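Local coordinates for protein 5-formaminoimidazole-4-carboxamide-1-(beta)-D-ribofuranosyl 5'-monophosphate synthetase (Methanocaldococcus jannaschii, PDB 2R7L) that catalyses the ATP- and formate-dependent formylation of AICAR to FAICAR without folates, a late step of IMP biosynthesis, at residues S26-H31 with A313-G318; V89-S94 with V110-N115; G224-Y229 with T319-N324. All coordinates share one frame; numbering follows the deposited sequence.

Interaction 1: residues S26-H31 with A313-G318. With AMZ (aminoimidazole 4-carboxamide ribonucleotide), chain F.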
loop_
_atom_site.group_PDB
_atom_site.type_symbol
_atom_site.label_atom_id
_atom_site.label_comp_id
_atom_site.label_asym_id
_atom_site.label_seq_id
_atom_site.Cartn_x
_atom_site.Cartn_y
_atom_site.Cartn_z
ATOM N N SER A 26 -6.726 -5.307 27.709
ATOM C CA SER A 26 -5.520 -5.007 28.467
ATOM C C SER A 26 -4.361 -5.816 27.917
ATOM O O SER A 26 -4.539 -6.628 27.010
ATOM C CB SER A 26 -5.714 -5.366 29.947
ATOM O OG SER A 26 -4.608 -4.921 30.713
ATOM N N HIS A 27 -3.179 -5.600 28.496
ATOM C CA HIS A 27 -1.988 -6.407 28.214
ATOM C C HIS A 27 -1.443 -6.227 26.797
ATOM O O HIS A 27 -0.463 -5.516 26.594
ATOM C CB HIS A 27 -2.248 -7.886 28.485
ATOM C CG HIS A 27 -1.003 -8.713 28.526
ATOM N ND1 HIS A 27 -0.605 -9.509 27.475
ATOM C CD2 HIS A 27 -0.060 -8.860 29.489
ATOM C CE1 HIS A 27 0.526 -10.117 27.789
ATOM N NE2 HIS A 27 0.879 -9.738 29.005
ATOM N N THR A 28 -2.078 -6.891 25.830
ATOM C CA THR A 28 -1.668 -6.834 24.429
ATOM C C THR A 28 -2.879 -6.737 23.495
ATOM O O THR A 28 -2.762 -6.950 22.293
ATOM C CB THR A 28 -0.858 -8.085 24.040
ATOM O OG1 THR A 28 -1.462 -9.250 24.623
ATOM C CG2 THR A 28 0.591 -7.971 24.528
ATOM N N SER A 29 -4.041 -6.407 24.049
ATOM C CA SER A 29 -5.283 -6.479 23.286
ATOM C C SER A 29 -5.311 -5.535 22.077
ATOM O O SER A 29 -5.907 -5.856 21.051
ATOM C CB SER A 29 -6.486 -6.219 24.187
ATOM O OG SER A 29 -6.513 -4.863 24.589
ATOM N N LEU A 30 -4.661 -4.383 22.191
ATOM C CA LEU A 30 -4.698 -3.392 21.107
ATOM C C LEU A 30 -4.316 -3.964 19.746
ATOM O O LEU A 30 -4.994 -3.690 18.762
ATOM C CB LEU A 30 -3.849 -2.167 21.429
ATOM C CG LEU A 30 -4.499 -1.188 22.410
ATOM C CD1 LEU A 30 -3.555 -0.044 22.737
ATOM C CD2 LEU A 30 -5.800 -0.671 21.857
ATOM N N HIS A 31 -3.252 -4.757 19.683
ATOM C CA HIS A 31 -2.859 -5.350 18.411
ATOM C C HIS A 31 -3.498 -6.711 18.180
ATOM O O HIS A 31 -3.588 -7.175 17.046
ATOM C CB HIS A 31 -1.336 -5.389 18.222
ATOM C CG HIS A 31 -0.605 -6.215 19.236
ATOM N ND1 HIS A 31 -0.437 -7.576 19.108
ATOM C CD2 HIS A 31 0.028 -5.863 20.380
ATOM C CE1 HIS A 31 0.251 -8.031 20.138
ATOM N NE2 HIS A 31 0.555 -7.011 20.919
ATOM N N ALA A 313 4.008 -18.928 27.464
ATOM C CA ALA A 313 3.459 -19.966 26.598
ATOM C C ALA A 313 2.321 -19.388 25.769
ATOM O O ALA A 313 1.705 -20.077 24.957
ATOM C CB ALA A 313 2.985 -21.150 27.422
ATOM N N ARG A 314 2.041 -18.111 26.003
ATOM C CA ARG A 314 1.126 -17.356 25.168
ATOM C C ARG A 314 1.778 -16.019 24.807
ATOM O O ARG A 314 2.994 -15.878 24.903
ATOM C CB ARG A 314 -0.223 -17.173 25.861
ATOM C CG ARG A 314 -0.128 -17.015 27.358
ATOM C CD ARG A 314 0.488 -15.694 27.715
ATOM N NE ARG A 314 0.766 -15.611 29.140
ATOM C CZ ARG A 314 1.220 -14.522 29.745
ATOM N NH1 ARG A 314 1.447 -14.536 31.053
ATOM N NH2 ARG A 314 1.441 -13.420 29.039
ATOM N N VAL A 315 0.983 -15.041 24.394
ATOM C CA VAL A 315 1.546 -13.789 23.907
ATOM C C VAL A 315 2.157 -12.980 25.054
ATOM O O VAL A 315 1.524 -12.799 26.087
ATOM C CB VAL A 315 0.501 -12.958 23.119
ATOM C CG1 VAL A 315 -0.631 -12.478 24.034
ATOM C CG2 VAL A 315 1.168 -11.794 22.383
ATOM N N ASP A 316 3.397 -12.527 24.861
ATOM C CA ASP A 316 4.101 -11.690 25.831
ATOM C C ASP A 316 3.853 -10.199 25.578
ATOM O O ASP A 316 3.716 -9.764 24.429
ATOM C CB ASP A 316 5.605 -11.993 25.794
ATOM C CG ASP A 316 6.411 -11.096 26.732
ATOM O OD1 ASP A 316 6.702 -11.532 27.864
ATOM O OD2 ASP A 316 6.740 -9.953 26.344
ATOM N N GLY A 317 3.818 -9.419 26.653
ATOM C CA GLY A 317 3.518 -7.987 26.567
ATOM C C GLY A 317 4.429 -7.188 25.651
ATOM O O GLY A 317 4.044 -6.131 25.159
ATOM N N GLY A 318 5.642 -7.683 25.431
ATOM C CA GLY A 318 6.618 -6.968 24.623
ATOM C C GLY A 318 6.306 -6.887 23.136
ATOM O O GLY A 318 6.963 -6.133 22.404
HETATM O O5 AMZ F . 4.953 -4.644 28.386
HETATM C C6 AMZ F . 5.263 -5.716 28.913
HETATM N N2 AMZ F . 6.409 -6.356 28.697
HETATM C C3A AMZ F . 4.322 -6.397 29.894
HETATM C C7A AMZ F . 4.580 -7.528 30.647
HETATM N N3 AMZ F . 5.697 -8.257 30.663
HETATM N N1 AMZ F . 3.098 -5.976 30.186
HETATM C C5 AMZ F . 2.597 -6.827 31.093
HETATM N N AMZ F . 3.503 -7.771 31.372
HETATM C C1 AMZ F . 3.326 -8.900 32.317
HETATM C C2 AMZ F . 3.719 -8.543 33.750
HETATM C C3 AMZ F . 2.388 -8.284 34.430
HETATM O O2 AMZ F . 2.451 -8.741 35.780
HETATM O O1 AMZ F . 4.348 -9.693 34.328
HETATM O O AMZ F . 1.911 -9.155 32.308
HETATM C C AMZ F . 1.436 -9.192 33.658
HETATM C C4 AMZ F . -0.002 -8.636 33.634
HETATM O O3 AMZ F . -0.010 -7.321 33.089
HETATM P P AMZ F . -0.891 -6.197 33.768
HETATM O OP1 AMZ F . -2.357 -6.426 33.694
HETATM O O4 AMZ F . -0.420 -6.083 35.301
HETATM O OP2 AMZ F . -0.491 -4.790 33.069
#
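The imidazole of H27 turns an edge to V315, with CE1 resting 3.3 Å from the carbonyl O of V315 near the ring plane. At the edge too, and in plane, is the ribose ring oxygen of AMZ, 3.5 Å from CD2 of H27, while the ring of H92 meets that of H27 with the planes about 20° apart. The guanidinium of R314 is turned 71° to the imidazole and sets NH2 3.6 Å from CE1 of H27. That same NH2 donates 3.0 Å to the carbonyl O of V315, which lies close to the guanidinium plane; NE is held by the salt bridge to E122. In H31, T28 O sits over the centre of one ring face.

H27 ND1 and T28 OG1 share a hydrogen bond of 3.0 Å, which fixes the rotation of the imidazole. With OG1 of T28 lying between its backbone N and carbonyl carbon (chi1 42°), that oxygen reaches both ND1 and the CG1 methyl of V315, and CG2 packs 3.6 Å from CA of G317. Any side chain on G317 would run into the AMZ base. D316 OD2 accepts from G318 N at 2.7 Å, on the anti side and well out of the carboxylate plane. This Asx turn shapes the loop after strand 306-312, whose G317 and G318 line the AICAR pocket together with H27.

Interaction 2: residues V89-S94 with V110-N115. With AMZ (aminoimidazole 4-carboxamide ribonucleotide), chain F.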
loop_
_atom_site.group_PDB
_atom_site.type_symbol
_atom_site.label_atom_id
_atom_site.label_comp_id
_atom_site.label_asym_id
_atom_site.label_seq_id
_atom_site.Cartn_x
_atom_site.Cartn_y
_atom_site.Cartn_z
ATOM N N VAL A 89 -11.604 -16.839 21.959
ATOM C CA VAL A 89 -10.849 -15.970 22.864
ATOM C C VAL A 89 -9.343 -16.120 22.677
ATOM O O VAL A 89 -8.820 -17.237 22.621
ATOM C CB VAL A 89 -11.199 -16.237 24.340
ATOM C CG1 VAL A 89 -10.235 -15.495 25.268
ATOM C CG2 VAL A 89 -12.638 -15.827 24.620
ATOM N N VAL A 90 -8.652 -14.989 22.565
ATOM C CA VAL A 90 -7.187 -14.992 22.538
ATOM C C VAL A 90 -6.672 -14.651 23.941
ATOM O O VAL A 90 -6.900 -13.550 24.449
ATOM C CB VAL A 90 -6.620 -14.013 21.481
ATOM C CG1 VAL A 90 -5.097 -13.941 21.561
ATOM C CG2 VAL A 90 -7.056 -14.445 20.080
ATOM N N PRO A 91 -6.004 -15.615 24.584
ATOM C CA PRO A 91 -5.586 -15.432 25.964
ATOM C C PRO A 91 -4.311 -14.603 26.081
ATOM O O PRO A 91 -3.461 -14.618 25.181
ATOM C CB PRO A 91 -5.324 -16.863 26.430
ATOM C CG PRO A 91 -4.845 -17.553 25.206
ATOM C CD PRO A 91 -5.605 -16.933 24.055
ATOM N N HIS A 92 -4.194 -13.882 27.186
ATOM C CA HIS A 92 -2.984 -13.143 27.499
ATOM C C HIS A 92 -2.807 -12.939 29.010
ATOM O O HIS A 92 -3.695 -13.268 29.805
ATOM C CB HIS A 92 -2.965 -11.806 26.758
ATOM C CG HIS A 92 -4.117 -10.909 27.082
ATOM N ND1 HIS A 92 -4.428 -10.532 28.368
ATOM C CD2 HIS A 92 -5.008 -10.279 26.280
ATOM C CE1 HIS A 92 -5.469 -9.719 28.350
ATOM N NE2 HIS A 92 -5.843 -9.552 27.094
ATOM N N GLY A 93 -1.656 -12.385 29.386
ATOM C CA GLY A 93 -1.286 -12.176 30.787
ATOM C C GLY A 93 -2.385 -11.685 31.708
ATOM O O GLY A 93 -2.694 -12.338 32.707
ATOM N N SER A 94 -2.968 -10.535 31.379
ATOM C CA SER A 94 -4.000 -9.924 32.210
ATOM C C SER A 94 -5.259 -10.768 32.269
ATOM O O SER A 94 -5.978 -10.741 33.268
ATOM C CB SER A 94 -4.374 -8.535 31.695
ATOM O OG SER A 94 -3.294 -7.636 31.805
ATOM N N VAL A 110 -15.236 -21.482 26.825
ATOM C CA VAL A 110 -15.237 -20.695 25.598
ATOM C C VAL A 110 -14.021 -21.113 24.797
ATOM O O VAL A 110 -12.939 -21.252 25.357
ATOM C CB VAL A 110 -15.161 -19.185 25.885
ATOM C CG1 VAL A 110 -15.460 -18.375 24.618
ATOM C CG2 VAL A 110 -16.127 -18.807 26.988
ATOM N N PRO A 111 -14.195 -21.353 23.485
ATOM C CA PRO A 111 -13.057 -21.726 22.655
ATOM C C PRO A 111 -11.921 -20.724 22.834
ATOM O O PRO A 111 -12.170 -19.528 22.983
ATOM C CB PRO A 111 -13.628 -21.657 21.238
ATOM C CG PRO A 111 -15.072 -21.952 21.415
ATOM C CD PRO A 111 -15.450 -21.309 22.714
ATOM N N MET A 112 -10.687 -21.210 22.836
ATOM C CA MET A 112 -9.547 -20.362 23.165
ATOM C C MET A 112 -8.398 -20.695 22.242
ATOM O O MET A 112 -8.072 -21.862 22.063
ATOM C CB MET A 112 -9.122 -20.579 24.620
ATOM C CG MET A 112 -8.828 -19.295 25.385
ATOM S SD MET A 112 -8.232 -19.594 27.068
ATOM C CE MET A 112 -6.789 -20.605 26.701
ATOM N N PHE A 113 -7.795 -19.673 21.642
ATOM C CA PHE A 113 -6.639 -19.892 20.784
ATOM C C PHE A 113 -5.437 -20.308 21.635
ATOM O O PHE A 113 -5.129 -19.662 22.632
ATOM C CB PHE A 113 -6.311 -18.623 19.988
ATOM C CG PHE A 113 -5.160 -18.788 19.040
ATOM C CD1 PHE A 113 -5.347 -19.369 17.794
ATOM C CD2 PHE A 113 -3.887 -18.372 19.394
ATOM C CE1 PHE A 113 -4.287 -19.529 16.917
ATOM C CE2 PHE A 113 -2.822 -18.530 18.524
ATOM C CZ PHE A 113 -3.023 -19.102 17.277
ATOM N N GLY A 114 -4.767 -21.386 21.239
ATOM C CA GLY A 114 -3.605 -21.877 21.970
ATOM C C GLY A 114 -3.805 -23.205 22.688
ATOM O O GLY A 114 -4.872 -23.823 22.603
ATOM N N ASN A 115 -2.764 -23.643 23.393
ATOM C CA ASN A 115 -2.797 -24.894 24.148
ATOM C C ASN A 115 -3.112 -24.605 25.610
ATOM O O ASN A 115 -2.257 -24.152 26.364
ATOM C CB ASN A 115 -1.472 -25.655 23.999
ATOM C CG ASN A 115 -1.393 -26.879 24.898
ATOM O OD1 ASN A 115 -2.291 -27.132 25.690
ATOM N ND2 ASN A 115 -0.308 -27.642 24.777
HETATM O O5 AMZ F . 4.953 -4.644 28.386
HETATM C C6 AMZ F . 5.263 -5.716 28.913
HETATM N N2 AMZ F . 6.409 -6.356 28.697
HETATM C C3A AMZ F . 4.322 -6.397 29.894
HETATM C C7A AMZ F . 4.580 -7.528 30.647
HETATM N N3 AMZ F . 5.697 -8.257 30.663
HETATM N N1 AMZ F . 3.098 -5.976 30.186
HETATM C C5 AMZ F . 2.597 -6.827 31.093
HETATM N N AMZ F . 3.503 -7.771 31.372
HETATM C C1 AMZ F . 3.326 -8.900 32.317
HETATM C C2 AMZ F . 3.719 -8.543 33.750
HETATM C C3 AMZ F . 2.388 -8.284 34.430
HETATM O O2 AMZ F . 2.451 -8.741 35.780
HETATM O O1 AMZ F . 4.348 -9.693 34.328
HETATM O O AMZ F . 1.911 -9.155 32.308
HETATM C C AMZ F . 1.436 -9.192 33.658
HETATM C C4 AMZ F . -0.002 -8.636 33.634
HETATM O O3 AMZ F . -0.010 -7.321 33.089
HETATM P P AMZ F . -0.891 -6.197 33.768
HETATM O OP1 AMZ F . -2.357 -6.426 33.694
HETATM O O4 AMZ F . -0.420 -6.083 35.301
HETATM O OP2 AMZ F . -0.491 -4.790 33.069
#
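Two backbone hydrogen bonds join V89 to the 110-115 segment: V89 N donates 2.9 Å to P111 O, and F113 N donates 2.8 Å to V89 O. Both flank M112, so V89 and M112 form a single beta bridge, with V89 at the end of strand 87-89. A CA-H...O contact, 3.3 Å from M112 CA to V89 O, gives that carbonyl a second, weaker approach.

The apolar contacts gather round this bridge. CG2 of V89 meets CG1 of V110 at 3.8 Å, the two side chains crossing at about a right angle, and CB of V89 lies against CG of M112. The thioether chain of M112 runs extended through chi2 (-176°) and then bends at chi3 (58°), which carries CE to 3.9 Å from CG of P91. Beside it, CD of P91 is 3.1 Å from O of F113. CG2 of V90 packs more loosely on CB of F113, whose ring leads on to I343 and I347 of helix 339-353.

One polar interaction belongs to the ligand. S94 OG donates to phosphate oxygen OP1 of AMZ at 2.4 Å, a very short distance whose exact value is doubtful, and S26 OG is a further partner of the serine.

Backbone bonds thus set the alignment of the two segments while aliphatic groups fill in beside them, so the contact itself depends on no charge; the side-chain bond to the ligand comes at the S94 end of the 89-94 segment.

Interaction 3: residues G224-Y229 with T319-N324. With AMZ (aminoimidazole 4-carboxamide ribonucleotide), chain F; ATP (adenosine-5'-triphosphate), chain E.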
loop_
_atom_site.group_PDB
_atom_site.type_symbol
_atom_site.label_atom_id
_atom_site.label_comp_id
_atom_site.label_asym_id
_atom_site.label_seq_id
_atom_site.Cartn_x
_atom_site.Cartn_y
_atom_site.Cartn_z
ATOM N N GLY A 224 9.568 -10.949 16.290
ATOM C CA GLY A 224 10.194 -9.723 16.768
ATOM C C GLY A 224 10.855 -9.838 18.128
ATOM O O GLY A 224 10.905 -10.924 18.722
ATOM N N MET A 225 11.360 -8.706 18.625
ATOM C CA MET A 225 12.120 -8.682 19.874
ATOM C C MET A 225 12.002 -7.319 20.520
ATOM O O MET A 225 11.945 -6.295 19.823
ATOM C CB MET A 225 13.614 -8.932 19.609
ATOM C CG MET A 225 13.949 -10.206 18.864
ATOM S SD MET A 225 15.742 -10.328 18.667
ATOM C CE MET A 225 15.887 -11.862 17.750
ATOM N N ASP A 226 12.003 -7.307 21.848
ATOM C CA ASP A 226 12.063 -6.067 22.617
ATOM C C ASP A 226 13.032 -6.226 23.785
ATOM O O ASP A 226 13.410 -7.343 24.157
ATOM C CB ASP A 226 10.677 -5.687 23.160
ATOM C CG ASP A 226 10.200 -6.630 24.270
ATOM O OD1 ASP A 226 9.845 -7.782 23.944
ATOM O OD2 ASP A 226 10.162 -6.218 25.460
ATOM N N LYS A 227 13.441 -5.101 24.354
ATOM C CA LYS A 227 14.113 -5.116 25.641
ATOM C C LYS A 227 13.212 -4.407 26.638
ATOM O O LYS A 227 12.523 -3.446 26.288
ATOM C CB LYS A 227 15.508 -4.487 25.560
ATOM C CG LYS A 227 15.541 -2.987 25.423
ATOM C CD LYS A 227 16.928 -2.455 25.734
ATOM C CE LYS A 227 16.901 -0.958 25.923
ATOM N NZ LYS A 227 18.119 -0.454 26.595
ATOM N N ARG A 228 13.193 -4.900 27.872
ATOM C CA ARG A 228 12.297 -4.375 28.890
ATOM C C ARG A 228 12.717 -2.984 29.322
ATOM O O ARG A 228 13.901 -2.642 29.282
ATOM C CB ARG A 228 12.281 -5.282 30.120
ATOM C CG ARG A 228 11.918 -6.721 29.845
ATOM C CD ARG A 228 10.555 -6.813 29.195
ATOM N NE ARG A 228 9.871 -8.046 29.558
ATOM C CZ ARG A 228 9.024 -8.695 28.768
ATOM N NH1 ARG A 228 8.757 -8.234 27.553
ATOM N NH2 ARG A 228 8.447 -9.811 29.193
ATOM N N TYR A 229 11.732 -2.198 29.748
ATOM C CA TYR A 229 11.947 -0.864 30.291
ATOM C C TYR A 229 11.281 -0.913 31.655
ATOM O O TYR A 229 10.050 -0.857 31.764
ATOM C CB TYR A 229 11.289 0.181 29.391
ATOM C CG TYR A 229 11.820 1.582 29.530
ATOM C CD1 TYR A 229 13.158 1.810 29.796
ATOM C CD2 TYR A 229 10.993 2.680 29.350
ATOM C CE1 TYR A 229 13.653 3.076 29.910
ATOM C CE2 TYR A 229 11.488 3.968 29.453
ATOM C CZ TYR A 229 12.820 4.150 29.737
ATOM O OH TYR A 229 13.344 5.411 29.857
ATOM N N THR A 319 5.323 -7.670 22.684
ATOM C CA THR A 319 4.869 -7.619 21.294
ATOM C C THR A 319 4.265 -6.257 20.983
ATOM O O THR A 319 4.107 -5.890 19.822
ATOM C CB THR A 319 3.832 -8.716 20.964
ATOM O OG1 THR A 319 2.804 -8.715 21.959
ATOM C CG2 THR A 319 4.481 -10.096 20.919
ATOM N N ASN A 320 3.940 -5.502 22.027
ATOM C CA ASN A 320 3.433 -4.153 21.846
ATOM C C ASN A 320 4.450 -3.229 21.172
ATOM O O ASN A 320 4.073 -2.242 20.549
ATOM C CB ASN A 320 2.943 -3.569 23.175
ATOM C CG ASN A 320 1.755 -4.329 23.743
ATOM O OD1 ASN A 320 0.974 -4.927 23.000
ATOM N ND2 ASN A 320 1.616 -4.315 25.067
ATOM N N SER A 321 5.737 -3.556 21.270
ATOM C CA SER A 321 6.766 -2.726 20.653
ATOM C C SER A 321 6.690 -2.727 19.117
ATOM O O SER A 321 7.165 -1.785 18.480
ATOM C CB SER A 321 8.174 -3.134 21.122
ATOM O OG SER A 321 8.449 -4.477 20.768
ATOM N N PHE A 322 6.118 -3.782 18.527
ATOM C CA PHE A 322 5.903 -3.826 17.072
ATOM C C PHE A 322 4.434 -3.965 16.640
ATOM O O PHE A 322 4.088 -4.845 15.848
ATOM C CB PHE A 322 6.811 -4.859 16.376
ATOM C CG PHE A 322 6.645 -6.278 16.868
ATOM C CD1 PHE A 322 7.120 -6.664 18.114
ATOM C CD2 PHE A 322 6.041 -7.233 16.067
ATOM C CE1 PHE A 322 6.978 -7.967 18.561
ATOM C CE2 PHE A 322 5.890 -8.534 16.509
ATOM C CZ PHE A 322 6.365 -8.905 17.760
ATOM N N MET A 323 3.568 -3.098 17.153
ATOM C CA MET A 323 2.160 -3.122 16.744
ATOM C C MET A 323 1.995 -2.662 15.287
ATOM O O MET A 323 1.016 -3.000 14.632
ATOM C CB MET A 323 1.287 -2.282 17.690
ATOM C CG MET A 323 1.181 -2.845 19.101
ATOM S SD MET A 323 -0.143 -2.155 20.111
ATOM C CE MET A 323 0.403 -0.466 20.347
ATOM N N ASN A 324 2.966 -1.900 14.789
ATOM C CA ASN A 324 2.977 -1.457 13.400
ATOM C C ASN A 324 3.959 -2.278 12.601
ATOM O O ASN A 324 4.485 -1.822 11.587
ATOM C CB ASN A 324 3.402 0.007 13.324
ATOM C CG ASN A 324 4.727 0.254 14.005
ATOM O OD1 ASN A 324 5.089 -0.448 14.953
ATOM N ND2 ASN A 324 5.455 1.248 13.535
HETATM O O5 AMZ F . 4.953 -4.644 28.386
HETATM C C6 AMZ F . 5.263 -5.716 28.913
HETATM N N2 AMZ F . 6.409 -6.356 28.697
HETATM C C3A AMZ F . 4.322 -6.397 29.894
HETATM C C7A AMZ F . 4.580 -7.528 30.647
HETATM N N3 AMZ F . 5.697 -8.257 30.663
HETATM N N1 AMZ F . 3.098 -5.976 30.186
HETATM C C5 AMZ F . 2.597 -6.827 31.093
HETATM N N AMZ F . 3.503 -7.771 31.372
HETATM C C1 AMZ F . 3.326 -8.900 32.317
HETATM C C2 AMZ F . 3.719 -8.543 33.750
HETATM C C3 AMZ F . 2.388 -8.284 34.430
HETATM O O2 AMZ F . 2.451 -8.741 35.780
HETATM O O1 AMZ F . 4.348 -9.693 34.328
HETATM O O AMZ F . 1.911 -9.155 32.308
HETATM C C AMZ F . 1.436 -9.192 33.658
HETATM C C4 AMZ F . -0.002 -8.636 33.634
HETATM O O3 AMZ F . -0.010 -7.321 33.089
HETATM P P AMZ F . -0.891 -6.197 33.768
HETATM O OP1 AMZ F . -2.357 -6.426 33.694
HETATM O O4 AMZ F . -0.420 -6.083 35.301
HETATM O OP2 AMZ F . -0.491 -4.790 33.069
HETATM P PG ATP E . 7.778 -9.467 33.610
HETATM O O1G ATP E . 6.466 -10.112 33.223
HETATM O O2G ATP E . 8.854 -9.553 32.545
HETATM O O3G ATP E . 7.619 -8.092 34.215
HETATM P PB ATP E . 8.913 -11.869 34.646
HETATM O O1B ATP E . 8.648 -12.333 33.235
HETATM O O2B ATP E . 8.421 -12.726 35.791
HETATM O O3B ATP E . 8.314 -10.377 34.843
HETATM P PA ATP E . 11.367 -11.700 36.139
HETATM O O1A ATP E . 12.027 -13.048 36.268
HETATM O O2A ATP E . 10.541 -11.107 37.248
HETATM O O3A ATP E . 10.515 -11.687 34.759
HETATM O "O5'" ATP E . 12.527 -10.653 35.789
HETATM C "C5'" ATP E . 12.296 -9.266 35.974
HETATM C "C4'" ATP E . 13.553 -8.526 35.550
HETATM O "O4'" ATP E . 14.635 -8.830 36.437
HETATM C "C3'" ATP E . 14.038 -8.935 34.170
HETATM O "O3'" ATP E . 13.402 -8.182 33.132
HETATM C "C2'" ATP E . 15.528 -8.667 34.247
HETATM O "O2'" ATP E . 15.803 -7.300 33.944
HETATM C "C1'" ATP E . 15.865 -8.919 35.712
HETATM N N9 ATP E . 16.367 -10.300 35.826
HETATM C C8 ATP E . 15.592 -11.389 35.996
HETATM N N7 ATP E . 16.346 -12.515 36.050
HETATM C C5 ATP E . 17.636 -12.146 35.932
HETATM C C6 ATP E . 18.942 -12.840 35.924
HETATM N N6 ATP E . 19.024 -14.187 36.052
HETATM N N1 ATP E . 20.044 -12.082 35.764
HETATM C C2 ATP E . 19.975 -10.739 35.627
HETATM N N3 ATP E . 18.825 -10.046 35.637
HETATM C C4 ATP E . 17.643 -10.684 35.769
HETATM O O HOH W 1 10.024 -4.482 18.261
#
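D226, G224 and F322 carry most of this contact, with S321 close behind. CA of G224 lies over one face of the F322 ring, 4.3 Å from its centroid and 22° off the normal, a CH-pi contact; T319 O lies over the opposite face. A side chain on G224 would collide with CE1 of F322, which makes the bare backbone part of the fit. CB of D226 packs 3.5 Å from OG of S321; that hydroxyl is hydrogen-bonded to G318 O, and a water donates both to it and to M225 O.

CG of D226 lies between its backbone N and carbonyl carbon (chi1 70°), and its carboxylate is held by H210 through OD1 and by R228 through OD2, whose syn lone pair meets NH1 of R228 at 3.2 Å in a salt bridge. D316 pairs with NH2 of R228, whose NE and NH2 reach O2G of ATP by weak bonds, while AMZ N2 lies 3.2 Å above one guanidinium face. A methionine in place of R228 would probably leave D226 and D316 without their cationic mate and the ATP gamma-phosphate less well held. The arrangement belongs to the ATP-grasp active site, where strand 219-230 places an arginine between nucleotide and substrate.

In the fold
All three contacts are buried, yet their chemistry follows their place in the fold. Interaction 2 lies wholly within the DUF1246 range and is tied by backbone bonds and aliphatic packing. Interaction 1 joins that range to the ATP-grasp range by packing and the edge of a histidine. Interaction 3, inside the ATP-grasp range, relies on a CH-pi contact and a water bridge. Interactions 1 and 3 share one loop, 313-324, and are linked by the D316-R228 salt bridge and by H27 O to N320 ND2; interactions 1 and 2 meet at S26 and S94. Interactions 2 and 3 do not touch, but both reach the same AMZ.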